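Local coordinates for protein neutral proteinase inhibitor ScNPI (Streptomyces caespitosus, PDB 4HWX) that probably inhibits serine peptidases of the subtilisin type and, as a Janus-faced single-domain inhibitor, also targets a second peptidase class, at residues R59-P64 with H94-T99. Sequence-based numbering, arbitrary orientation.
With ACT (acetate ion), chain E.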
# COMPACT_ATOMS: atom_id res chain seq x y z
N ARG A 59 12.29 -11.71 -6.58
CA ARG A 59 11.99 -13.11 -6.91
C ARG A 59 10.66 -13.24 -7.68
O ARG A 59 10.38 -14.32 -8.19
CB ARG A 59 12.01 -14.02 -5.66
CG ARG A 59 13.42 -14.20 -5.14
CD ARG A 59 13.53 -15.02 -3.87
NE ARG A 59 14.89 -14.92 -3.34
CZ ARG A 59 15.24 -15.11 -2.07
NH1 ARG A 59 14.32 -15.43 -1.16
NH2 ARG A 59 16.50 -14.99 -1.70
N LEU A 60 9.86 -12.15 -7.78
CA LEU A 60 8.62 -12.14 -8.60
C LEU A 60 9.00 -12.15 -10.10
O LEU A 60 8.21 -12.55 -10.93
CB LEU A 60 7.72 -10.92 -8.28
CG LEU A 60 7.05 -10.88 -6.90
CD1 LEU A 60 6.26 -9.60 -6.72
CD2 LEU A 60 6.14 -12.07 -6.67
N LEU A 61 10.22 -11.67 -10.42
CA LEU A 61 10.72 -11.66 -11.79
C LEU A 61 11.36 -13.00 -12.05
O LEU A 61 11.98 -13.58 -11.15
CB LEU A 61 11.72 -10.51 -12.02
CG LEU A 61 11.12 -9.11 -12.22
CD1 LEU A 61 10.84 -8.47 -10.91
CD2 LEU A 61 12.09 -8.22 -12.95
N ALA A 62 11.16 -13.55 -13.26
CA ALA A 62 11.74 -14.84 -13.63
C ALA A 62 12.30 -14.78 -15.04
O ALA A 62 11.84 -13.96 -15.84
CB ALA A 62 10.67 -15.93 -13.53
N ALA A 63 13.33 -15.61 -15.34
CA ALA A 63 13.90 -15.70 -16.69
C ALA A 63 12.74 -15.96 -17.67
O ALA A 63 11.92 -16.86 -17.42
CB ALA A 63 14.95 -16.82 -16.76
N PRO A 64 12.54 -15.12 -18.69
CA PRO A 64 11.35 -15.29 -19.54
C PRO A 64 11.33 -16.56 -20.39
O PRO A 64 12.38 -17.15 -20.61
CB PRO A 64 11.42 -14.07 -20.49
CG PRO A 64 12.27 -13.07 -19.75
CD PRO A 64 13.30 -13.90 -19.06
N HIS A 94 9.98 -1.81 -9.68
CA HIS A 94 10.81 -2.27 -10.80
C HIS A 94 10.29 -1.64 -12.06
O HIS A 94 9.09 -1.67 -12.29
CB HIS A 94 10.83 -3.81 -10.94
CG HIS A 94 11.89 -4.28 -11.90
ND1 HIS A 94 13.16 -4.62 -11.47
CD2 HIS A 94 11.84 -4.40 -13.25
CE1 HIS A 94 13.83 -4.97 -12.56
NE2 HIS A 94 13.09 -4.85 -13.65
N THR A 95 11.20 -1.04 -12.85
CA THR A 95 10.89 -0.39 -14.13
C THR A 95 11.30 -1.30 -15.29
O THR A 95 12.42 -1.79 -15.33
CB THR A 95 11.59 0.98 -14.23
OG1 THR A 95 11.18 1.79 -13.13
CG2 THR A 95 11.27 1.72 -15.54
N PHE A 96 10.36 -1.55 -16.21
CA PHE A 96 10.59 -2.34 -17.41
C PHE A 96 10.67 -1.40 -18.64
O PHE A 96 10.03 -0.35 -18.63
CB PHE A 96 9.47 -3.38 -17.60
CG PHE A 96 9.36 -4.39 -16.48
CD1 PHE A 96 10.17 -5.52 -16.46
CD2 PHE A 96 8.42 -4.22 -15.46
CE1 PHE A 96 10.07 -6.46 -15.43
CE2 PHE A 96 8.29 -5.18 -14.44
CZ PHE A 96 9.12 -6.29 -14.43
N SER A 97 11.43 -1.80 -19.69
CA SER A 97 11.64 -1.06 -20.95
C SER A 97 10.31 -0.67 -21.62
O SER A 97 10.18 0.43 -22.13
CB SER A 97 12.45 -1.91 -21.94
OG SER A 97 13.69 -2.31 -21.39
N ASN A 98 9.35 -1.61 -21.62
CA ASN A 98 8.01 -1.46 -22.19
C ASN A 98 7.09 -2.56 -21.63
O ASN A 98 7.55 -3.40 -20.85
CB ASN A 98 8.04 -1.46 -23.74
CG ASN A 98 8.65 -2.69 -24.33
OD1 ASN A 98 8.29 -3.81 -23.98
ND2 ASN A 98 9.57 -2.53 -25.27
N THR A 99 5.80 -2.55 -22.01
CA THR A 99 4.83 -3.52 -21.50
C THR A 99 5.13 -4.94 -21.92
O THR A 99 4.87 -5.86 -21.13
CB THR A 99 3.41 -3.15 -21.90
OG1 THR A 99 3.31 -3.17 -23.33
CG2 THR A 99 2.98 -1.81 -21.31
C ACT E . 14.60 -6.31 -16.52
O ACT E . 15.57 -6.26 -17.31
OXT ACT E . 13.81 -5.37 -16.45
CH3 ACT E . 14.42 -7.51 -15.63
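Leu-61 and His-94 mark the nearest approach of the two backbones, their CA atoms 9.4 Å apart; no hydrogen bond crosses at that spacing, and the side chain of Leu-61, just past the 3-10 turn at 59-60, reaches the strand end 94-96. One methyl, CD2, makes the closest approach to both rings. The first torsion of Leu-61 (chi1 -78°) sets CG anti to its own carbonyl carbon and toward the strand end. CD2 sits over one face of the His-94 imidazole, 3.7 Å from the ring centroid and 14° off the normal, a CH-pi contact. The same CD2 meets Phe-96 CE1 at 3.7 Å, obliquely to the phenyl ring. At the imidazole edge, near its plane, His-94 NE2 donates to acetate OXT at 2.9 Å, nearly straight at 176°, while the acetate CH3 lies 3.6 Å from Leu-61 CD2. The acetate is probably from the crystallisation liquor. Replacing the histidine by an alanine would probably leave one side of the Leu-61 methyl without its aromatic partner and the acetate oxygen without its donor. In this subtilisin-inhibitor fold, strand 88-96 pairs with strand 77-82, whose Val-79 touches the side chains of both His-94 and Phe-96; Phe-96 also packs on Met-102 and Asn-105 of helix 99-105, and a backbone hydrogen bond ties Ala-62 to Asn-105, so the loop, sheet and helix meet here.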